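Local coordinates for 2-Keto-3-deoxy-(6-phospho-)gluconate aldolase (Thermoproteus tenax, PDB 2R91), which belongs to the TIM-barrel aldolases of the dihydrodipicolinate synthetase family and assembles from four chains, at residues T10-G14 with R15-E19; A47-L50 with Q51-M54; I110-Y113 with F114-C118; D154-S158 with L159-L163. One frame throughout, in Å; residues are numbered along the deposited sequence.

Four local contacts, each between residues close in sequence, sample this barrel chain. Contacts 1 and 2 are neighbours, their centres about 13 Å apart, and they touch: Phe11 CZ lies 3.7 Å from Leu48 CD2, and Leu16 CD1 packs on Glu52 O. Contact 3, within helix 107-120, stands about 20 Å from contact 2 and 22 Å from contact 4, centre to centre. Contact 4 lies across the chain's centre from contacts 1 and 2; Thr155 in it adjoins a bound sulfate ion. Contacts 1, 2 and 4 each hold a helix N-cap, whereas contact 3 lies within the body of a helix.

Contact 1 (T10-G14 with R15-E19); sequences TFRGG and RLDPE
Leu16 packs on Phe11 in a tight beta hairpin, strands 11-12 and 15-16, that leads directly into helix 18-30. Leu16 CD2 rests over one face of the Phe11 ring, displaced toward the rim, 3.7 Å from the centroid: a CH-pi contact. On the side of the hairpin that carries Arg12 and Arg15, Arg12 runs alongside Asp17, guanidinium and carboxylate planes 85° apart. Arg12 NH1 stands 3.6 Å from Asp17 OD2, but OD2 lies well out of the guanidinium plane, so no N-H points at it and charge alone joins them. The firmer ionic partner of Arg12 is Glu254, met through NH2. Asp17 is the N-cap residue: its OD1 takes a weak bond from Glu19 N and another bond from Leu20 N. Behind these side chains, the type I' turn from Arg12 to Arg15 sets the register. Gly13 and Gly14 take its positive phi angles, and paired bonds close it, Arg12 N to Arg15 O at 2.8 Å and Arg15 N to Arg12 O at 3.2 Å. Thr10 then holds Asp17 twice: its carbonyl O accepts from Asp17 N at 2.8 Å, while its OG1, tucked in over its own main chain (chi1 53°), donates to Asp17 O at 3.0 Å.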
# COMPACT_ATOMS: atom_id res chain seq x y z
N THR A 10 -26.23 -11.85 -16.16
CA THR A 10 -27.37 -11.01 -16.49
C THR A 10 -28.58 -11.33 -15.60
O THR A 10 -29.32 -12.28 -15.91
CB THR A 10 -27.79 -11.19 -17.97
OG1 THR A 10 -27.99 -12.59 -18.22
CG2 THR A 10 -26.70 -10.69 -18.98
N PHE A 11 -28.79 -10.57 -14.51
CA PHE A 11 -29.98 -10.70 -13.67
C PHE A 11 -31.16 -9.92 -14.28
O PHE A 11 -30.97 -8.87 -14.93
CB PHE A 11 -29.74 -10.17 -12.24
CG PHE A 11 -28.81 -11.00 -11.42
CD1 PHE A 11 -29.31 -12.01 -10.59
CD2 PHE A 11 -27.45 -10.79 -11.46
CE1 PHE A 11 -28.44 -12.80 -9.83
CE2 PHE A 11 -26.57 -11.55 -10.68
CZ PHE A 11 -27.08 -12.57 -9.88
N ARG A 12 -32.37 -10.43 -14.07
CA ARG A 12 -33.59 -9.67 -14.31
C ARG A 12 -34.65 -10.18 -13.35
O ARG A 12 -34.79 -11.40 -13.17
CB ARG A 12 -34.07 -9.82 -15.76
CG ARG A 12 -35.49 -9.33 -15.97
CD ARG A 12 -35.97 -9.59 -17.40
NE ARG A 12 -35.35 -8.61 -18.29
CZ ARG A 12 -35.40 -8.65 -19.62
NH1 ARG A 12 -36.05 -9.64 -20.25
NH2 ARG A 12 -34.78 -7.69 -20.32
N GLY A 13 -35.38 -9.26 -12.73
CA GLY A 13 -36.39 -9.63 -11.74
C GLY A 13 -35.83 -10.39 -10.55
O GLY A 13 -36.52 -11.22 -9.94
N GLY A 14 -34.56 -10.13 -10.22
CA GLY A 14 -33.92 -10.76 -9.06
C GLY A 14 -33.24 -12.09 -9.33
O GLY A 14 -32.48 -12.59 -8.48
N ARG A 15 -33.48 -12.67 -10.49
CA ARG A 15 -32.88 -13.96 -10.82
C ARG A 15 -32.05 -13.86 -12.09
O ARG A 15 -32.18 -12.90 -12.84
CB ARG A 15 -33.99 -15.01 -11.00
CG ARG A 15 -35.03 -14.65 -12.05
CD ARG A 15 -36.15 -15.71 -12.17
NE ARG A 15 -36.76 -16.04 -10.87
CZ ARG A 15 -37.73 -16.94 -10.69
NH1 ARG A 15 -38.24 -17.61 -11.73
NH2 ARG A 15 -38.20 -17.17 -9.46
N LEU A 16 -31.20 -14.85 -12.33
CA LEU A 16 -30.50 -14.98 -13.60
C LEU A 16 -31.45 -15.15 -14.76
O LEU A 16 -32.36 -16.00 -14.72
CB LEU A 16 -29.55 -16.17 -13.60
CG LEU A 16 -28.61 -16.25 -12.40
CD1 LEU A 16 -27.78 -17.51 -12.44
CD2 LEU A 16 -27.69 -15.03 -12.37
N ASP A 17 -31.22 -14.38 -15.82
CA ASP A 17 -32.02 -14.49 -17.01
C ASP A 17 -31.17 -15.10 -18.11
O ASP A 17 -30.28 -14.43 -18.66
CB ASP A 17 -32.56 -13.11 -17.39
CG ASP A 17 -33.50 -13.15 -18.57
OD1 ASP A 17 -33.28 -13.92 -19.51
OD2 ASP A 17 -34.46 -12.36 -18.56
N PRO A 18 -31.40 -16.39 -18.44
CA PRO A 18 -30.54 -17.08 -19.39
C PRO A 18 -30.84 -16.67 -20.82
O PRO A 18 -30.01 -16.88 -21.69
CB PRO A 18 -30.87 -18.57 -19.14
CG PRO A 18 -32.26 -18.57 -18.60
CD PRO A 18 -32.48 -17.26 -17.92
N GLU A 19 -32.00 -16.07 -21.07
CA GLU A 19 -32.28 -15.59 -22.42
C GLU A 19 -31.45 -14.34 -22.71
O GLU A 19 -30.84 -14.22 -23.77
CB GLU A 19 -33.77 -15.31 -22.64
CG GLU A 19 -34.63 -16.58 -22.76
CD GLU A 19 -34.90 -17.26 -21.41
OE1 GLU A 19 -34.52 -18.46 -21.25
OE2 GLU A 19 -35.49 -16.60 -20.51

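Contact 2 (A47-L50 with Q51-M54); sequences ALSL and QEKM
Ser49 and Glu52 exchange bonds in a capping box at the start of helix 50-63. The serine hydroxyl sits between its own backbone N and carbonyl carbon (chi1 63°), a rotation that brings Ser49 OG to within 3.2 Å of Glu52 N, from which it accepts. Glu52 answers with a chain extended beyond CG that runs back past the hydroxyl, so that its OE1 accepts from Ser49 N at 2.9 Å. That donor comes to the anti side of the carboxylate, 31° out of its plane; the other oxygen, OE2, forms a salt bridge with Arg259. Lys53 is stretched over most of its length, with CG against Leu48 CB at 3.9 Å, and bends only at the last torsion (chi4 86°). The bend swings NZ back to Leu48 O, 3.0 Å away, and weaker bonds join the same ammonium to Gly45 O and Ala72 O. One turn along, Leu50 CD1 meets Met54 CG at 4.1 Å, and both side chains reach Leu82 on helix 76-88. In chemical terms, a carboxylate at the helix N-terminus would suit the helix dipole, and three carbonyl oxygens, two of them weakly bonded, receive the ammonium of the buried Lys53, consistent with both charged groups anchoring the residues before the helix.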
# COMPACT_ATOMS: atom_id res chain seq x y z
N ALA A 47 -20.11 -13.07 -5.67
CA ALA A 47 -21.45 -12.73 -5.19
C ALA A 47 -22.46 -13.84 -5.55
O ALA A 47 -23.63 -13.74 -5.17
CB ALA A 47 -21.94 -11.42 -5.82
N LEU A 48 -22.04 -14.84 -6.34
CA LEU A 48 -22.99 -15.85 -6.85
C LEU A 48 -22.96 -17.10 -5.99
O LEU A 48 -21.86 -17.54 -5.61
CB LEU A 48 -22.66 -16.24 -8.29
CG LEU A 48 -22.58 -15.08 -9.30
CD1 LEU A 48 -22.20 -15.62 -10.67
CD2 LEU A 48 -23.92 -14.34 -9.35
N SER A 49 -24.13 -17.68 -5.70
CA SER A 49 -24.14 -18.94 -4.94
C SER A 49 -23.64 -20.08 -5.83
O SER A 49 -23.50 -19.93 -7.06
CB SER A 49 -25.54 -19.28 -4.44
OG SER A 49 -26.39 -19.48 -5.54
N LEU A 50 -23.37 -21.22 -5.23
CA LEU A 50 -22.98 -22.38 -6.03
C LEU A 50 -24.05 -22.68 -7.10
O LEU A 50 -23.71 -22.91 -8.25
CB LEU A 50 -22.69 -23.59 -5.13
CG LEU A 50 -22.69 -24.98 -5.78
CD1 LEU A 50 -21.53 -25.04 -6.76
CD2 LEU A 50 -22.54 -26.06 -4.69
N GLN A 51 -25.34 -22.61 -6.76
CA GLN A 51 -26.35 -22.97 -7.74
C GLN A 51 -26.42 -21.97 -8.87
O GLN A 51 -26.63 -22.32 -10.04
CB GLN A 51 -27.72 -23.14 -7.09
CG GLN A 51 -27.79 -24.39 -6.16
CD GLN A 51 -29.09 -24.41 -5.37
OE1 GLN A 51 -30.16 -24.07 -5.90
NE2 GLN A 51 -29.02 -24.81 -4.13
N GLU A 52 -26.24 -20.69 -8.53
CA GLU A 52 -26.17 -19.65 -9.56
C GLU A 52 -24.99 -19.89 -10.51
O GLU A 52 -25.13 -19.75 -11.71
CB GLU A 52 -26.12 -18.26 -8.88
CG GLU A 52 -27.48 -17.85 -8.33
CD GLU A 52 -27.46 -16.68 -7.33
OE1 GLU A 52 -26.38 -16.29 -6.82
OE2 GLU A 52 -28.56 -16.15 -7.04
N LYS A 53 -23.84 -20.31 -9.99
CA LYS A 53 -22.71 -20.63 -10.85
C LYS A 53 -22.96 -21.86 -11.72
O LYS A 53 -22.47 -21.95 -12.86
CB LYS A 53 -21.44 -20.83 -10.02
CG LYS A 53 -20.93 -19.55 -9.28
CD LYS A 53 -19.48 -19.76 -8.85
CE LYS A 53 -18.90 -18.47 -8.17
NZ LYS A 53 -19.22 -18.43 -6.72
N MET A 54 -23.70 -22.82 -11.18
CA MET A 54 -24.13 -23.97 -11.99
C MET A 54 -25.06 -23.52 -13.10
O MET A 54 -24.94 -23.97 -14.20
CB MET A 54 -24.87 -24.98 -11.09
CG MET A 54 -23.95 -25.59 -10.04
SD MET A 54 -24.81 -26.76 -8.93
CE MET A 54 -25.28 -28.01 -10.14

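Contact 3 (I110-Y113 with F114-C118); sequences IAKY and FRDLC
Tyr113 and Phe114 form an edge-to-face (T-shaped) pair within helix 107-120, the helix that links strands 93-96 and 125-129 of the barrel in a beta-alpha-beta unit. Their centroids are 5.3 Å apart with the planes at 82°, and Tyr113 CD2 points at the middle of the Phe114 face. Neighbours in sequence can meet this way because their first torsions differ: Tyr113 sets CG anti to its backbone N (chi1 179°), whereas Phe114 holds CG beside its own. The rim of the Phe114 ring receives Ile110 CG2 in its plane, 4.0 Å from CE2, and Leu117 CD2 lies 4.0 Å from Tyr113 CE2. Phe114 packs on Ser96 and Leu127 of the strands, and Tyr113 OH is hydrogen-bonded to Ser96. Arg115 lays one face of its guanidinium over Ala111 CB, with NH1 3.9 Å from that methyl, while NE bonds Leu146 O. Cys118 forms a disulfide with Cys148. Lys112 NZ reaches Asp116 OD2 at 3.5 Å, a salt bridge whose hydrogen bond is weak, and Lys112 also makes a cation-pi contact with Tyr263 of the second subunit. The chemistry is thus mixed: Phe114 turns to the strands, Tyr113 and Leu117 also meet helix 76-88, and Tyr113 shares that Tyr263 with the weak Lys112-Asp116 pair.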
# COMPACT_ATOMS: atom_id res chain seq x y z
N ILE A 110 -3.24 -22.01 1.10
CA ILE A 110 -3.42 -21.64 -0.31
C ILE A 110 -3.04 -22.81 -1.23
O ILE A 110 -3.73 -23.09 -2.21
CB ILE A 110 -2.54 -20.40 -0.72
CG1 ILE A 110 -2.78 -19.20 0.20
CG2 ILE A 110 -2.79 -20.03 -2.18
CD1 ILE A 110 -4.21 -18.92 0.37
N ALA A 111 -1.93 -23.47 -0.94
CA ALA A 111 -1.45 -24.57 -1.79
C ALA A 111 -2.39 -25.74 -1.78
O ALA A 111 -2.64 -26.33 -2.81
CB ALA A 111 -0.04 -25.03 -1.34
N LYS A 112 -2.88 -26.11 -0.59
CA LYS A 112 -3.82 -27.22 -0.46
C LYS A 112 -5.07 -26.95 -1.28
O LYS A 112 -5.55 -27.83 -1.99
CB LYS A 112 -4.21 -27.47 1.02
CG LYS A 112 -5.21 -28.64 1.18
CD LYS A 112 -5.36 -29.06 2.64
CE LYS A 112 -6.44 -30.15 2.82
NZ LYS A 112 -6.22 -31.33 1.94
N TYR A 113 -5.61 -25.73 -1.17
CA TYR A 113 -6.76 -25.31 -1.98
C TYR A 113 -6.59 -25.61 -3.47
O TYR A 113 -7.42 -26.27 -4.09
CB TYR A 113 -7.04 -23.81 -1.80
CG TYR A 113 -8.21 -23.34 -2.66
CD1 TYR A 113 -9.54 -23.67 -2.30
CD2 TYR A 113 -8.00 -22.61 -3.84
CE1 TYR A 113 -10.63 -23.27 -3.08
CE2 TYR A 113 -9.05 -22.20 -4.61
CZ TYR A 113 -10.38 -22.53 -4.23
OH TYR A 113 -11.44 -22.11 -5.01
N PHE A 114 -5.51 -25.08 -4.05
CA PHE A 114 -5.26 -25.30 -5.48
C PHE A 114 -4.95 -26.75 -5.80
O PHE A 114 -5.44 -27.26 -6.77
CB PHE A 114 -4.16 -24.36 -6.04
CG PHE A 114 -4.66 -22.94 -6.26
CD1 PHE A 114 -5.42 -22.62 -7.37
CD2 PHE A 114 -4.34 -21.93 -5.37
CE1 PHE A 114 -5.90 -21.33 -7.60
CE2 PHE A 114 -4.82 -20.64 -5.57
CZ PHE A 114 -5.60 -20.33 -6.70
N ARG A 115 -4.19 -27.43 -4.96
CA ARG A 115 -3.88 -28.84 -5.27
C ARG A 115 -5.13 -29.73 -5.22
O ARG A 115 -5.32 -30.60 -6.06
CB ARG A 115 -2.77 -29.34 -4.36
CG ARG A 115 -1.44 -28.73 -4.78
CD ARG A 115 -0.39 -28.91 -3.74
NE ARG A 115 0.90 -28.35 -4.16
CZ ARG A 115 1.92 -28.13 -3.33
NH1 ARG A 115 1.79 -28.40 -2.03
NH2 ARG A 115 3.07 -27.65 -3.80
N ASP A 116 -6.00 -29.48 -4.26
CA ASP A 116 -7.28 -30.18 -4.22
C ASP A 116 -8.13 -29.95 -5.47
O ASP A 116 -8.80 -30.85 -5.97
CB ASP A 116 -8.06 -29.75 -2.99
CG ASP A 116 -7.57 -30.43 -1.74
OD1 ASP A 116 -6.60 -31.22 -1.82
OD2 ASP A 116 -8.15 -30.16 -0.67
N LEU A 117 -8.12 -28.72 -5.97
CA LEU A 117 -8.83 -28.44 -7.21
C LEU A 117 -8.26 -29.22 -8.38
O LEU A 117 -9.00 -29.82 -9.19
CB LEU A 117 -8.72 -26.94 -7.50
CG LEU A 117 -9.95 -26.16 -7.89
CD1 LEU A 117 -11.20 -26.63 -7.10
CD2 LEU A 117 -9.66 -24.65 -7.65
N CYS A 118 -6.94 -29.20 -8.52
CA CYS A 118 -6.28 -29.95 -9.59
C CYS A 118 -6.59 -31.46 -9.53
O CYS A 118 -6.73 -32.11 -10.57
CB CYS A 118 -4.76 -29.73 -9.58
SG CYS A 118 -4.22 -28.02 -10.03

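Contact 4 (D154-S158 with L159-L163); sequences DTNES and LAHTL. With SO4 (sulfate ion), chain E.
The His161 ring has Asn156 on one face and Asp154 at its edge. Asn156 ND2 hovers 3.2 Å above the ring plane, off-centre toward the rim, with amide and ring 31° apart; one N-H of Asn156 ND2 goes to Asp154 OD1, met on the syn side at 3.3 Å, and ND2 makes no hydrogen bond to the ring nitrogen. In the ring plane, His161 ND1 donates to Asp154 OD2 at 2.8 Å. The same oxygen accepts from Thr162 OG1 at 2.7 Å, and the two donors arrive from opposite faces of the carboxylate, the histidine syn and the threonine anti. Across the ring, NE2 is hydrogen-bonded to Asp137 OD2, which leaves the imidazole held at both nitrogens; Thr162 OG1 is also bonded to Asn176. The loop itself is shaped by an Asx turn, Asn156 OD1 accepting from Ser158 N at 2.9 Å. Ser158 is the N-cap: its hydroxyl, pointing away from its own amide (chi1 168°), accepts from His161 N at 3.2 Å. Thr155 OG1, its place less sure, contacts a sulfate ion also hydrogen-bonded to Tyr128, Thr42 and Lys153. Leu159 packs on Leu159 of the third subunit. Here is a beta-alpha loop of a TIM barrel, carrying strand 149-154 into helix 159-168.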
# COMPACT_ATOMS: atom_id res chain seq x y z
N ASP A 154 -4.24 -12.98 -15.18
CA ASP A 154 -3.65 -12.05 -14.22
C ASP A 154 -4.31 -10.69 -14.44
O ASP A 154 -4.02 -9.98 -15.42
CB ASP A 154 -2.13 -12.01 -14.41
CG ASP A 154 -1.38 -11.29 -13.26
OD1 ASP A 154 -1.89 -11.26 -12.12
OD2 ASP A 154 -0.27 -10.75 -13.51
N THR A 155 -5.27 -10.36 -13.57
CA THR A 155 -5.96 -9.07 -13.67
C THR A 155 -5.11 -8.13 -12.84
O THR A 155 -5.20 -8.10 -11.62
CB THR A 155 -7.45 -9.12 -13.20
OG1 THR A 155 -8.19 -9.95 -14.12
CG2 THR A 155 -8.07 -7.71 -13.29
N ASN A 156 -4.23 -7.40 -13.52
CA ASN A 156 -3.07 -6.80 -12.88
C ASN A 156 -2.52 -5.68 -13.77
O ASN A 156 -2.35 -5.89 -14.98
CB ASN A 156 -2.00 -7.89 -12.74
CG ASN A 156 -0.95 -7.55 -11.70
OD1 ASN A 156 -0.45 -6.42 -11.62
ND2 ASN A 156 -0.63 -8.53 -10.86
N GLU A 157 -2.23 -4.51 -13.19
CA GLU A 157 -1.66 -3.39 -13.96
C GLU A 157 -0.18 -3.62 -14.29
O GLU A 157 0.36 -2.95 -15.18
CB GLU A 157 -1.80 -2.05 -13.21
CG GLU A 157 -3.23 -1.56 -13.01
CD GLU A 157 -4.00 -1.21 -14.29
OE1 GLU A 157 -3.40 -0.72 -15.31
OE2 GLU A 157 -5.23 -1.39 -14.26
N SER A 158 0.47 -4.54 -13.59
CA SER A 158 1.88 -4.81 -13.87
C SER A 158 2.08 -5.87 -14.99
O SER A 158 1.94 -7.07 -14.76
CB SER A 158 2.59 -5.21 -12.58
OG SER A 158 3.88 -5.73 -12.85
N LEU A 159 2.38 -5.42 -16.21
CA LEU A 159 2.57 -6.35 -17.32
C LEU A 159 3.73 -7.32 -17.05
O LEU A 159 3.69 -8.49 -17.45
CB LEU A 159 2.79 -5.59 -18.63
CG LEU A 159 2.75 -6.45 -19.90
CD1 LEU A 159 1.36 -7.14 -20.05
CD2 LEU A 159 3.06 -5.55 -21.17
N ALA A 160 4.76 -6.83 -16.37
CA ALA A 160 5.91 -7.70 -16.03
C ALA A 160 5.48 -8.85 -15.11
O ALA A 160 5.96 -9.94 -15.24
CB ALA A 160 7.01 -6.89 -15.38
N HIS A 161 4.60 -8.57 -14.17
CA HIS A 161 4.09 -9.62 -13.26
C HIS A 161 3.45 -10.72 -14.12
O HIS A 161 3.69 -11.93 -13.93
CB HIS A 161 3.10 -8.95 -12.28
CG HIS A 161 2.61 -9.87 -11.19
ND1 HIS A 161 1.58 -10.77 -11.39
CD2 HIS A 161 3.01 -10.03 -9.91
CE1 HIS A 161 1.37 -11.45 -10.27
NE2 HIS A 161 2.21 -11.02 -9.35
N THR A 162 2.65 -10.31 -15.10
CA THR A 162 1.98 -11.28 -15.99
C THR A 162 2.97 -12.05 -16.86
O THR A 162 2.89 -13.29 -16.97
CB THR A 162 0.92 -10.59 -16.87
OG1 THR A 162 0.06 -9.82 -16.05
CG2 THR A 162 0.07 -11.62 -17.66
N LEU A 163 3.91 -11.32 -17.47
CA LEU A 163 4.93 -11.95 -18.30
C LEU A 163 5.72 -12.98 -17.50
O LEU A 163 6.11 -14.01 -18.02
CB LEU A 163 5.90 -10.87 -18.87
CG LEU A 163 5.40 -10.18 -20.15
CD1 LEU A 163 6.12 -8.84 -20.39
CD2 LEU A 163 5.56 -11.11 -21.37
S SO4 E . -12.25 -9.61 -14.58
O1 SO4 E . -11.04 -10.00 -13.81
O2 SO4 E . -11.74 -9.37 -15.96
O3 SO4 E . -13.41 -10.48 -14.51
O4 SO4 E . -12.83 -8.34 -14.08
O HOH W 1 2.85 -2.94 -16.40